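Local coordinates for ankyrin repeat domain-containing protein EMB506, chloroplastic (Arabidopsis thaliana, PDB 6JD6), which is involved in the initial differentiation of proplastids during embryo development and is required for correct cotyledon and leaf margin development, with molecular condensate scaffold activity, at residues A[101-105]-A[131-136]; A[113-117]-A[136-142]; A[120-125]-A[157-163]; A[169-173]-A[199-203]; A[247-252]-A[263-268]. One frame throughout, in Å; residues are numbered along the deposited sequence.

Contact 1: A[101-105]-A[131-136]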
# COMPACT_ATOMS: atom_id res chain seq x y z
N GLU A 101 -23.62 15.22 11.26
CA GLU A 101 -23.70 15.71 9.88
C GLU A 101 -22.35 15.57 9.18
O GLU A 101 -22.28 15.14 8.02
CB GLU A 101 -24.16 17.16 9.86
CG GLU A 101 -24.17 17.79 8.48
CD GLU A 101 -24.73 19.20 8.48
OE1 GLU A 101 -25.46 19.56 9.43
OE2 GLU A 101 -24.43 19.96 7.53
N LYS A 102 -21.28 15.92 9.89
CA LYS A 102 -19.92 15.80 9.36
C LYS A 102 -19.26 14.56 9.94
O LYS A 102 -19.65 14.09 11.01
CB LYS A 102 -19.11 17.05 9.72
CG LYS A 102 -19.74 18.36 9.29
CD LYS A 102 -19.78 18.50 7.78
CE LYS A 102 -20.45 19.80 7.37
NZ LYS A 102 -20.45 20.00 5.89
N PRO A 103 -18.25 14.01 9.25
CA PRO A 103 -17.55 12.83 9.77
C PRO A 103 -16.94 13.07 11.16
O PRO A 103 -16.33 14.11 11.40
CB PRO A 103 -16.46 12.55 8.73
CG PRO A 103 -16.46 13.73 7.81
CD PRO A 103 -17.81 14.35 7.88
N ASN A 104 -17.14 12.11 12.05
CA ASN A 104 -16.61 12.18 13.41
C ASN A 104 -15.24 11.53 13.46
O ASN A 104 -15.13 10.31 13.60
CB ASN A 104 -17.57 11.48 14.38
CG ASN A 104 -17.27 11.79 15.83
OD1 ASN A 104 -16.11 11.77 16.26
ND2 ASN A 104 -18.32 12.07 16.60
N LEU A 105 -14.19 12.34 13.35
CA LEU A 105 -12.81 11.85 13.21
C LEU A 105 -12.39 10.81 14.25
O LEU A 105 -11.83 9.77 13.89
CB LEU A 105 -11.80 13.00 13.19
CG LEU A 105 -11.57 13.75 11.87
CD1 LEU A 105 -11.68 12.80 10.69
CD2 LEU A 105 -12.54 14.90 11.71
N LEU A 131 -13.32 15.27 3.89
CA LEU A 131 -12.60 15.18 5.15
C LEU A 131 -11.64 16.35 5.32
O LEU A 131 -11.60 16.98 6.37
CB LEU A 131 -11.82 13.87 5.23
CG LEU A 131 -12.57 12.65 5.75
CD1 LEU A 131 -11.68 11.43 5.66
CD2 LEU A 131 -13.01 12.88 7.19
N ILE A 132 -10.87 16.62 4.27
CA ILE A 132 -9.87 17.68 4.29
C ILE A 132 -10.53 19.06 4.44
O ILE A 132 -10.10 19.87 5.26
CB ILE A 132 -8.99 17.64 3.03
CG1 ILE A 132 -8.18 16.34 3.00
CG2 ILE A 132 -8.07 18.85 2.96
CD1 ILE A 132 -7.46 16.09 1.69
N GLU A 133 -11.57 19.30 3.65
CA GLU A 133 -12.28 20.58 3.70
C GLU A 133 -12.99 20.82 5.03
O GLU A 133 -13.27 21.96 5.40
CB GLU A 133 -13.27 20.70 2.53
CG GLU A 133 -12.59 20.82 1.17
CD GLU A 133 -13.52 20.52 0.02
OE1 GLU A 133 -14.73 20.35 0.26
OE2 GLU A 133 -13.04 20.44 -1.13
N ASN A 134 -13.29 19.74 5.75
CA ASN A 134 -13.88 19.85 7.08
C ASN A 134 -12.85 19.99 8.20
O ASN A 134 -13.19 19.92 9.38
CB ASN A 134 -14.82 18.67 7.36
CG ASN A 134 -16.20 18.87 6.77
OD1 ASN A 134 -16.82 19.92 6.96
ND2 ASN A 134 -16.68 17.87 6.04
N GLY A 135 -11.58 20.18 7.83
CA GLY A 135 -10.56 20.52 8.80
C GLY A 135 -9.46 19.51 9.07
O GLY A 135 -8.53 19.81 9.81
N LEU A 136 -9.56 18.32 8.48
CA LEU A 136 -8.50 17.33 8.64
C LEU A 136 -7.28 17.72 7.80
O LEU A 136 -7.40 17.95 6.59
CB LEU A 136 -8.98 15.93 8.26
CG LEU A 136 -7.91 14.84 8.36
CD1 LEU A 136 -7.43 14.67 9.80
CD2 LEU A 136 -8.43 13.51 7.80
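L131 pushes its CD2 methyl into the corner between P103 and L105, where the loop 101-105 lies against the end of helix 125-133. That methyl touches P103 CG at 3.6 Å and L105 CD1 at 3.7 Å. L105 and L131 lie alongside, pointing opposite ways, and the same L105 CD1 goes on to L136 CD2 at a looser 4.4 Å. N134, which buries as much here as either leucine, is turned toward the loop, its CG anti to its carbonyl carbon (chi1 -83°). Its side chain and that of K102 meet nearly at right angles, with N134 OD1 3.4 Å from K102 CD: the aliphatic part of the lysine, bent at chi2, makes the touch. N134 ND2 also gives a weak hydrogen bond back to the carbonyl of N130. P103 packs as well on the backbone of another protein chain. Just beyond N134 the helix is closed by G135 at positive phi, with L136 N bonded to L131 O at 3.2 Å and G135 N to I132 O at 3.0 Å, a Schellman motif at the end of the second helix of the first ankyrin repeat.

Contact 2: A[113-117]-A[136-142]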
# COMPACT_ATOMS: atom_id res chain seq x y z
N TRP A 113 -6.29 1.87 10.62
CA TRP A 113 -7.20 2.35 9.57
C TRP A 113 -7.49 3.84 9.68
O TRP A 113 -8.43 4.26 10.36
CB TRP A 113 -8.49 1.53 9.57
CG TRP A 113 -8.21 0.09 9.79
CD1 TRP A 113 -8.55 -0.67 10.88
CD2 TRP A 113 -7.45 -0.77 8.92
NE1 TRP A 113 -8.08 -1.95 10.73
CE2 TRP A 113 -7.40 -2.04 9.54
CE3 TRP A 113 -6.83 -0.59 7.69
CZ2 TRP A 113 -6.74 -3.12 8.96
CZ3 TRP A 113 -6.18 -1.67 7.11
CH2 TRP A 113 -6.14 -2.91 7.74
N LYS A 114 -6.67 4.63 9.00
CA LYS A 114 -6.87 6.07 8.88
C LYS A 114 -7.76 6.34 7.67
O LYS A 114 -7.49 5.85 6.58
CB LYS A 114 -5.52 6.77 8.71
CG LYS A 114 -4.78 7.03 10.02
CD LYS A 114 -4.90 8.50 10.39
CE LYS A 114 -4.25 8.80 11.73
NZ LYS A 114 -4.90 8.03 12.83
N PRO A 115 -8.84 7.12 7.87
CA PRO A 115 -9.85 7.38 6.84
C PRO A 115 -9.26 7.88 5.53
O PRO A 115 -9.60 7.35 4.48
CB PRO A 115 -10.74 8.46 7.47
CG PRO A 115 -10.57 8.27 8.93
CD PRO A 115 -9.16 7.80 9.14
N LEU A 116 -8.38 8.88 5.58
CA LEU A 116 -7.76 9.40 4.37
C LEU A 116 -6.98 8.32 3.63
O LEU A 116 -7.01 8.26 2.40
CB LEU A 116 -6.83 10.58 4.68
CG LEU A 116 -7.41 11.99 4.61
CD1 LEU A 116 -6.28 13.01 4.69
CD2 LEU A 116 -8.24 12.18 3.35
N GLN A 117 -6.27 7.48 4.38
CA GLN A 117 -5.50 6.40 3.79
C GLN A 117 -6.42 5.38 3.12
O GLN A 117 -6.21 5.00 1.97
CB GLN A 117 -4.64 5.71 4.84
CG GLN A 117 -3.51 6.56 5.40
CD GLN A 117 -2.54 5.75 6.25
OE1 GLN A 117 -2.57 4.51 6.23
NE2 GLN A 117 -1.69 6.43 7.01
N LEU A 136 -9.56 18.32 8.48
CA LEU A 136 -8.50 17.33 8.64
C LEU A 136 -7.28 17.72 7.80
O LEU A 136 -7.40 17.95 6.59
CB LEU A 136 -8.98 15.93 8.26
CG LEU A 136 -7.91 14.84 8.36
CD1 LEU A 136 -7.43 14.67 9.80
CD2 LEU A 136 -8.43 13.51 7.80
N ASP A 137 -6.12 17.79 8.44
CA ASP A 137 -4.88 18.15 7.75
C ASP A 137 -4.58 17.12 6.67
O ASP A 137 -4.59 15.92 6.92
CB ASP A 137 -3.74 18.25 8.76
CG ASP A 137 -2.40 18.60 8.11
OD1 ASP A 137 -2.37 18.95 6.91
OD2 ASP A 137 -1.37 18.53 8.81
N ILE A 138 -4.32 17.59 5.45
CA ILE A 138 -4.00 16.70 4.34
C ILE A 138 -2.73 15.89 4.65
O ILE A 138 -2.58 14.76 4.19
CB ILE A 138 -3.86 17.48 3.01
CG1 ILE A 138 -3.75 16.52 1.82
CG2 ILE A 138 -2.69 18.46 3.06
CD1 ILE A 138 -3.87 17.21 0.47
N ASP A 139 -1.84 16.47 5.45
CA ASP A 139 -0.61 15.80 5.85
C ASP A 139 -0.71 15.16 7.23
O ASP A 139 0.30 14.97 7.91
CB ASP A 139 0.57 16.77 5.82
CG ASP A 139 0.87 17.29 4.43
OD1 ASP A 139 0.79 16.49 3.47
OD2 ASP A 139 1.18 18.49 4.30
N ASP A 140 -1.93 14.85 7.66
CA ASP A 140 -2.14 14.10 8.89
C ASP A 140 -1.37 12.79 8.86
O ASP A 140 -1.44 12.05 7.88
CB ASP A 140 -3.64 13.83 9.09
CG ASP A 140 -3.92 13.03 10.34
OD1 ASP A 140 -4.26 11.84 10.21
OD2 ASP A 140 -3.80 13.60 11.45
N VAL A 141 -0.62 12.50 9.92
CA VAL A 141 0.23 11.30 9.96
C VAL A 141 -0.33 10.20 10.86
O VAL A 141 -1.06 10.47 11.81
CB VAL A 141 1.66 11.63 10.41
CG1 VAL A 141 2.36 12.51 9.38
CG2 VAL A 141 1.66 12.30 11.78
N ASP A 142 0.02 8.95 10.56
CA ASP A 142 -0.39 7.83 11.40
C ASP A 142 0.69 7.42 12.39
O ASP A 142 1.61 8.19 12.68
CB ASP A 142 -0.88 6.64 10.56
CG ASP A 142 0.22 6.03 9.68
OD1 ASP A 142 1.42 6.30 9.90
OD2 ASP A 142 -0.13 5.26 8.76
O HOH W 1 -2.22 9.09 7.49
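L116 and L136 meet tip to tip in the tight part of this contact, where the start of helix 115-121 faces the loop 136-142. L136 CD2 lies 3.7 Å from L116 CG, and L116 CD1 continues along the loop to the carbonyl oxygen of D137 at 4.0 Å. M128 of helix 125-133 also packs on L116. The methylenes of K114 are close too, running across D140 with K114 CE 3.4 Å from D140 OD1.

The other tight point is polar. Q117 NE2 donates to D142 OD2 over 2.6 Å, nearly straight at 170°. The carboxylate oxygen lies almost in the plane of the amide, yet the N-H comes down on it from above the carboxylate plane, the two planes being 65° apart. Beyond CG the Q117 chain is extended (chi2 -170°), which carries the amide out to the loop. OE1 accepts from K151 NZ, and D142 OD1 takes the backbone N-H groups of D144 and Q146. An alanine in place of Q117 is likely to leave D142 OD2 and K151 NZ each without this mate.

The looser, watery side lies between Q117 and the loop and at the charged end of K114. Q117 NE2 gives a 2.8 Å hydrogen bond to a water that probably donates to D140 O, bridging helix and loop. K114 NZ stays 4.7 Å from D140 OD1. At the far end of the loop, D137 OD1 accepts from D139 N in an Asx turn. A directed amide-carboxylate bond thus ties this ankyrin loop to its helix, while the lysine probably adds a diffuse attraction to the acidic loop.

Contact 3: A[120-125]-A[157-163]. With SO4 (sulfate ion), chain I.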
# COMPACT_ATOMS: atom_id res chain seq x y z
N ALA A 120 -8.12 6.80 0.11
CA ALA A 120 -7.13 6.87 -0.96
C ALA A 120 -6.97 5.52 -1.66
O ALA A 120 -6.99 5.44 -2.88
CB ALA A 120 -5.79 7.36 -0.42
N LEU A 121 -6.80 4.46 -0.87
CA LEU A 121 -6.59 3.14 -1.44
C LEU A 121 -7.85 2.58 -2.11
O LEU A 121 -7.77 1.70 -2.97
CB LEU A 121 -6.05 2.17 -0.38
CG LEU A 121 -4.64 2.45 0.16
CD1 LEU A 121 -4.28 1.49 1.27
CD2 LEU A 121 -3.58 2.40 -0.96
N SER A 122 -9.02 3.09 -1.71
CA SER A 122 -10.28 2.68 -2.33
C SER A 122 -10.76 3.67 -3.38
O SER A 122 -11.90 3.60 -3.83
CB SER A 122 -11.37 2.46 -1.27
OG SER A 122 -11.11 1.30 -0.50
N MET A 123 -9.88 4.60 -3.76
CA MET A 123 -10.14 5.53 -4.85
C MET A 123 -11.33 6.46 -4.59
O MET A 123 -12.11 6.73 -5.49
CB MET A 123 -10.39 4.77 -6.16
CG MET A 123 -9.24 3.88 -6.60
SD MET A 123 -7.87 4.85 -7.25
CE MET A 123 -8.76 6.06 -8.23
N GLN A 124 -11.46 6.93 -3.35
CA GLN A 124 -12.59 7.79 -2.99
C GLN A 124 -12.15 9.24 -2.85
O GLN A 124 -12.10 9.79 -1.75
CB GLN A 124 -13.21 7.30 -1.68
CG GLN A 124 -13.84 5.91 -1.76
CD GLN A 124 -15.25 5.92 -2.35
OE1 GLN A 124 -15.60 6.81 -3.13
NE2 GLN A 124 -16.05 4.94 -1.98
N ILE A 125 -11.85 9.86 -3.99
CA ILE A 125 -11.28 11.20 -4.00
C ILE A 125 -12.21 12.26 -3.38
O ILE A 125 -11.79 13.05 -2.54
CB ILE A 125 -10.85 11.61 -5.42
CG1 ILE A 125 -9.59 10.83 -5.81
CG2 ILE A 125 -10.59 13.10 -5.50
CD1 ILE A 125 -9.09 11.13 -7.21
N LYS A 157 -1.76 4.18 -6.38
CA LYS A 157 -3.02 4.77 -6.81
C LYS A 157 -2.75 6.12 -7.46
O LYS A 157 -2.92 7.17 -6.85
CB LYS A 157 -3.94 4.95 -5.59
CG LYS A 157 -5.02 3.89 -5.45
CD LYS A 157 -4.51 2.51 -5.09
CE LYS A 157 -5.61 1.48 -5.35
NZ LYS A 157 -5.57 0.25 -4.51
N GLU A 158 -2.33 6.09 -8.73
CA GLU A 158 -1.71 7.26 -9.35
C GLU A 158 -2.62 8.47 -9.55
O GLU A 158 -2.17 9.61 -9.47
CB GLU A 158 -0.96 6.86 -10.62
CG GLU A 158 0.21 5.91 -10.34
CD GLU A 158 1.17 5.76 -11.51
OE1 GLU A 158 2.37 6.05 -11.33
OE2 GLU A 158 0.73 5.36 -12.60
N ALA A 159 -3.91 8.24 -9.80
CA ALA A 159 -4.86 9.35 -9.94
C ALA A 159 -5.10 10.05 -8.61
O ALA A 159 -5.30 11.26 -8.55
CB ALA A 159 -6.17 8.86 -10.54
N VAL A 160 -5.09 9.27 -7.53
CA VAL A 160 -5.23 9.81 -6.18
C VAL A 160 -3.95 10.57 -5.79
O VAL A 160 -4.01 11.66 -5.22
CB VAL A 160 -5.51 8.69 -5.16
CG1 VAL A 160 -5.42 9.22 -3.73
CG2 VAL A 160 -6.88 8.07 -5.42
N ILE A 161 -2.80 9.99 -6.14
CA ILE A 161 -1.51 10.62 -5.90
C ILE A 161 -1.44 12.02 -6.49
O ILE A 161 -1.14 12.99 -5.79
CB ILE A 161 -0.36 9.77 -6.47
CG1 ILE A 161 -0.23 8.47 -5.67
CG2 ILE A 161 0.95 10.55 -6.46
CD1 ILE A 161 0.49 7.36 -6.41
N SER A 162 -1.75 12.14 -7.78
CA SER A 162 -1.67 13.43 -8.46
C SER A 162 -2.69 14.43 -7.91
O SER A 162 -2.43 15.63 -7.87
CB SER A 162 -1.84 13.26 -9.97
OG SER A 162 -3.14 12.80 -10.29
N HIS A 163 -3.85 13.92 -7.49
CA HIS A 163 -4.87 14.77 -6.88
C HIS A 163 -4.36 15.39 -5.58
O HIS A 163 -4.49 16.59 -5.36
CB HIS A 163 -6.15 13.98 -6.59
CG HIS A 163 -7.20 14.76 -5.86
ND1 HIS A 163 -8.08 15.60 -6.51
CD2 HIS A 163 -7.48 14.85 -4.54
CE1 HIS A 163 -8.88 16.17 -5.62
NE2 HIS A 163 -8.53 15.73 -4.42
S SO4 I . -8.71 17.68 -9.23
O1 SO4 I . -8.83 18.24 -10.57
O2 SO4 I . -7.50 18.19 -8.60
O3 SO4 I . -9.87 18.06 -8.44
O4 SO4 I . -8.63 16.22 -9.31
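K157 lays its chain over the end of helix 115-121, its CG 3.5 Å from M123 SD. Bent at chi2 (69°), the lysine then brings NZ to the carbonyl oxygen of L121, a 3.1 Å hydrogen bond in the carbonyl plane, on a lone pair; NZ also has a weak bond to the backbone of another protein chain. With K157 cut back to an alanine, the L121 carbonyl is likely to lose this donor and a gap to open beside M123 SD. A159 touches M123 lightly. V160 fits deeper, where ankyrin repeats stack: repeat 2 packs on the inter-helix turn of repeat 1, which M123, at positive phi, shapes as a Schellman motif. V160 CG1 rests 3.8 Å from A120 CB, while its CG2 faces M123 SD and I125 CG1, the isoleucine and valine side chains running antiparallel past one another. Further along, H163 offers a ring face to I125 CG2, which sits 3.5 Å from the centroid and 8° off the normal, a CH-pi contact. The ring is held by both nitrogens: NE2 bonds to D129 OD1, and ND1 donates over 2.9 Å to O4 of a sulfate, probably from the crystallisation liquor, that R166 NE also grips.

Contact 4: A[169-173]-A[199-203]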
# COMPACT_ATOMS: atom_id res chain seq x y z
N ALA A 169 -0.53 18.43 -0.84
CA ALA A 169 0.08 17.42 0.01
C ALA A 169 1.60 17.56 -0.06
O ALA A 169 2.16 17.75 -1.14
CB ALA A 169 -0.35 16.02 -0.40
N ASN A 170 2.25 17.49 1.09
CA ASN A 170 3.70 17.67 1.17
C ASN A 170 4.41 16.43 0.64
O ASN A 170 4.28 15.34 1.21
CB ASN A 170 4.11 17.97 2.61
CG ASN A 170 5.56 18.40 2.74
OD1 ASN A 170 6.42 17.99 1.97
ND2 ASN A 170 5.82 19.24 3.74
N PRO A 171 5.15 16.58 -0.47
CA PRO A 171 5.84 15.45 -1.11
C PRO A 171 7.22 15.18 -0.53
O PRO A 171 7.91 14.28 -1.00
CB PRO A 171 5.97 15.92 -2.56
CG PRO A 171 6.17 17.40 -2.43
CD PRO A 171 5.33 17.83 -1.23
N HIS A 172 7.62 15.96 0.47
CA HIS A 172 8.98 15.88 1.00
C HIS A 172 9.09 15.09 2.30
O HIS A 172 10.18 14.70 2.71
CB HIS A 172 9.54 17.28 1.22
CG HIS A 172 9.39 18.19 0.04
ND1 HIS A 172 10.13 18.04 -1.11
CD2 HIS A 172 8.60 19.27 -0.16
CE1 HIS A 172 9.79 18.98 -1.98
NE2 HIS A 172 8.86 19.74 -1.42
N LEU A 173 7.95 14.85 2.95
CA LEU A 173 7.92 14.26 4.28
C LEU A 173 8.48 12.84 4.36
O LEU A 173 8.09 11.96 3.59
CB LEU A 173 6.49 14.27 4.83
CG LEU A 173 5.91 15.66 5.11
CD1 LEU A 173 4.45 15.57 5.54
CD2 LEU A 173 6.74 16.36 6.17
N LYS A 199 8.68 17.15 -10.66
CA LYS A 199 8.08 18.45 -10.94
C LYS A 199 7.78 19.23 -9.66
O LYS A 199 7.63 20.45 -9.69
CB LYS A 199 6.82 18.30 -11.80
CG LYS A 199 7.11 17.74 -13.18
CD LYS A 199 5.89 17.75 -14.08
CE LYS A 199 6.27 17.38 -15.51
NZ LYS A 199 5.17 17.67 -16.48
N TYR A 200 7.72 18.52 -8.54
CA TYR A 200 7.55 19.16 -7.24
C TYR A 200 8.89 19.34 -6.55
O TYR A 200 8.96 19.68 -5.37
CB TYR A 200 6.57 18.36 -6.37
CG TYR A 200 5.14 18.52 -6.84
CD1 TYR A 200 4.34 19.54 -6.35
CD2 TYR A 200 4.61 17.67 -7.80
CE1 TYR A 200 3.04 19.70 -6.78
CE2 TYR A 200 3.30 17.82 -8.24
CZ TYR A 200 2.52 18.84 -7.73
OH TYR A 200 1.23 18.99 -8.16
N ASN A 201 9.96 19.12 -7.31
CA ASN A 201 11.33 19.34 -6.84
C ASN A 201 11.68 18.60 -5.56
O ASN A 201 12.30 19.16 -4.66
CB ASN A 201 11.61 20.83 -6.70
CG ASN A 201 11.53 21.57 -8.02
OD1 ASN A 201 12.38 21.40 -8.89
ND2 ASN A 201 10.50 22.39 -8.18
N VAL A 202 11.27 17.34 -5.47
CA VAL A 202 11.64 16.51 -4.33
C VAL A 202 13.14 16.26 -4.32
O VAL A 202 13.81 16.34 -5.36
CB VAL A 202 10.89 15.16 -4.32
CG1 VAL A 202 9.38 15.39 -4.35
CG2 VAL A 202 11.33 14.30 -5.50
N ASP A 203 13.67 15.96 -3.15
CA ASP A 203 15.07 15.60 -3.00
C ASP A 203 15.24 14.15 -3.45
O ASP A 203 14.77 13.22 -2.78
CB ASP A 203 15.48 15.78 -1.53
CG ASP A 203 16.89 15.31 -1.25
OD1 ASP A 203 17.67 15.09 -2.20
OD2 ASP A 203 17.22 15.16 -0.05
O HOH W 2 12.26 16.52 -0.69
O HOH W 3 7.46 21.28 -3.69
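The H172 imidazole turns an edge to the second loop: near the ring plane come the carbonyl oxygen of N201, 3.7 Å from H172 CE1, and the CA of V202, beside H172 ND1. The Y200 carbonyl approaches obliquely, its oxygen 3.6 Å from the same CE1. One face of the ring belongs to P171 of its own segment, whose CG stands 3.7 Å above the plane, offset toward the rim. The imidazole thus pushes its CE1 corner toward the backbone of 200-202, and a water links each nitrogen to that loop. One water lies 2.7 Å from H172 ND1 and accepts from D203 N; the second is near NE2 and donates to the Y200 carbonyl oxygen. H172 has CG anti to its carbonyl carbon (chi1 -50°), which leaves the ring beside the backbone N and next to P171.

Corresponding loops of ankyrin repeats 2 and 3 meet here, a later part of the first against the beginning of the second, so the contact joins successive repeats side by side. The first loop is shaped by an Asx turn: N170 OD1 accepts from H172 N over 2.8 Å, the donor tilted 18° from the carbonyl plane.

The apolar part lies with P171. Its CB meets V202 CG1 at 3.9 Å, and its CG meets Y200 CB at 4.1 Å, the proline and tyrosine side chains nearly perpendicular. Both P171 and V202 also pack on L197 of helix 191-199, while Y200 reaches back to L165 and R166 of helix 158-166.

Contact 5: A[247-252]-A[263-268]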
# COMPACT_ATOMS: atom_id res chain seq x y z
N ALA A 247 24.99 1.83 -5.06
CA ALA A 247 24.00 1.27 -5.99
C ALA A 247 24.69 0.28 -6.92
O ALA A 247 24.10 -0.73 -7.30
CB ALA A 247 23.33 2.39 -6.79
N LEU A 248 25.94 0.56 -7.26
CA LEU A 248 26.76 -0.35 -8.05
C LEU A 248 26.83 -1.74 -7.44
O LEU A 248 26.74 -2.74 -8.15
CB LEU A 248 28.17 0.21 -8.21
CG LEU A 248 29.16 -0.67 -8.98
CD1 LEU A 248 28.68 -0.90 -10.41
CD2 LEU A 248 30.56 -0.06 -8.97
N ASP A 249 26.98 -1.81 -6.12
CA ASP A 249 27.01 -3.10 -5.42
C ASP A 249 25.68 -3.85 -5.58
O ASP A 249 25.67 -5.07 -5.76
CB ASP A 249 27.33 -2.89 -3.94
CG ASP A 249 28.71 -2.32 -3.72
OD1 ASP A 249 29.66 -2.80 -4.38
OD2 ASP A 249 28.86 -1.38 -2.91
N LEU A 250 24.57 -3.12 -5.52
CA LEU A 250 23.26 -3.72 -5.68
C LEU A 250 23.05 -4.23 -7.10
O LEU A 250 22.35 -5.22 -7.33
CB LEU A 250 22.14 -2.73 -5.32
CG LEU A 250 22.09 -2.27 -3.86
CD1 LEU A 250 20.80 -1.51 -3.59
CD2 LEU A 250 22.21 -3.44 -2.93
N ALA A 251 23.67 -3.55 -8.07
CA ALA A 251 23.58 -3.97 -9.46
C ALA A 251 24.35 -5.27 -9.67
O ALA A 251 23.86 -6.18 -10.34
CB ALA A 251 24.11 -2.88 -10.38
N LEU A 252 25.54 -5.34 -9.09
CA LEU A 252 26.45 -6.47 -9.30
C LEU A 252 26.04 -7.73 -8.55
O LEU A 252 26.31 -8.84 -9.00
CB LEU A 252 27.86 -6.08 -8.85
CG LEU A 252 28.63 -5.01 -9.62
CD1 LEU A 252 29.77 -4.48 -8.77
CD2 LEU A 252 29.16 -5.58 -10.92
N LEU A 263 22.24 -2.70 -15.75
CA LEU A 263 22.22 -1.76 -14.64
C LEU A 263 23.61 -1.20 -14.34
O LEU A 263 23.77 0.00 -14.12
CB LEU A 263 21.61 -2.43 -13.40
CG LEU A 263 20.11 -2.71 -13.52
CD1 LEU A 263 19.64 -3.65 -12.43
CD2 LEU A 263 19.31 -1.41 -13.48
N VAL A 264 24.62 -2.08 -14.35
CA VAL A 264 26.01 -1.66 -14.14
C VAL A 264 26.42 -0.64 -15.20
O VAL A 264 27.05 0.37 -14.90
CB VAL A 264 26.97 -2.87 -14.19
CG1 VAL A 264 28.41 -2.42 -14.42
CG2 VAL A 264 26.85 -3.69 -12.91
N LYS A 265 26.04 -0.92 -16.44
CA LYS A 265 26.34 -0.04 -17.56
C LYS A 265 25.75 1.36 -17.34
O LYS A 265 26.44 2.36 -17.48
CB LYS A 265 25.83 -0.66 -18.86
CG LYS A 265 26.15 0.10 -20.12
CD LYS A 265 26.22 -0.84 -21.31
CE LYS A 265 24.97 -1.72 -21.41
NZ LYS A 265 24.99 -2.59 -22.62
N LEU A 266 24.47 1.42 -16.98
CA LEU A 266 23.82 2.68 -16.63
C LEU A 266 24.56 3.42 -15.51
O LEU A 266 24.71 4.64 -15.56
CB LEU A 266 22.37 2.44 -16.20
CG LEU A 266 21.36 2.11 -17.30
CD1 LEU A 266 20.00 1.78 -16.70
CD2 LEU A 266 21.25 3.26 -18.29
N LEU A 267 25.01 2.67 -14.51
CA LEU A 267 25.65 3.26 -13.34
C LEU A 267 27.07 3.72 -13.62
O LEU A 267 27.62 4.53 -12.88
CB LEU A 267 25.64 2.26 -12.18
CG LEU A 267 24.27 1.99 -11.56
CD1 LEU A 267 24.31 0.73 -10.70
CD2 LEU A 267 23.81 3.19 -10.74
N LYS A 268 27.67 3.22 -14.69
CA LYS A 268 29.04 3.59 -15.04
C LYS A 268 29.09 4.71 -16.07
O LYS A 268 30.12 5.36 -16.22
CB LYS A 268 29.81 2.37 -15.56
CG LYS A 268 30.20 1.38 -14.47
CD LYS A 268 31.18 2.01 -13.48
CE LYS A 268 31.69 0.99 -12.47
NZ LYS A 268 32.67 1.58 -11.51
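A251 and V264 mark the closest backbone approach, CA to CA 5.8 Å, between the two antiparallel helices of the fifth ankyrin repeat. The short segments 247-252 and 263-268 run at 160° to each other, their axes 9.2 Å apart, a helix-turn-helix pair of the ankyrin kind.

Most of the contact is apolar, and A251 is its hub. The small CB lets the second helix come in close: L267 CD1 sits 3.6 Å from it, V264 CG2 approaches from another direction, and the CB of L263 lies 3.9 Å away. V264 uses the same CG2 again, against L252 CD2 at 3.6 Å and, less closely, against L248 CD1 at 4.2 Å. That methyl is anti to the carbonyl carbon of V264, with CG1 anti to the backbone N (chi1 162°), a rotation that turns this branch toward A251 and L252. L267 splits its two methyls, CD1 going to A251 and CD2 to the CB of A247. A247 and A251 also pack on L215 and V219 of helix 214-220, while L263 lies on T227 of helix 224-232.

L267 CD1 also touches backbone, 3.7 Å from A247 O and close to L248 CA.

The last kind of contact is aliphatic-to-lysine, at the border of the pair. K268, bent at chi2, folds its chain obliquely over L248, the residue with most surface buried here: K268 CE lies by both methyls of L248, and K268 NZ stands 3.7 Å from L248 CD2.

The five contacts are spread along the row of ankyrin repeats, contacts 1 and 5 lying on opposite sides of the chain's centre, about 48 Å apart centre to centre. Contacts 1 and 2 share L136 and touch, L131 CD1 resting 3.6 Å from P115 CB. Contact 3 uses the far end of the same helix 115-121 as contact 2, with centres about 13 Å apart. Contact 2 also meets contact 4, through D139 OD1 and N170 N at 3.0 Å, probably a hydrogen bond between successive loops. Contacts 3 and 4 do not touch, though a sulfate lies by each. Contact 5 stands apart, about 14 Å from contact 4 at the nearest atoms.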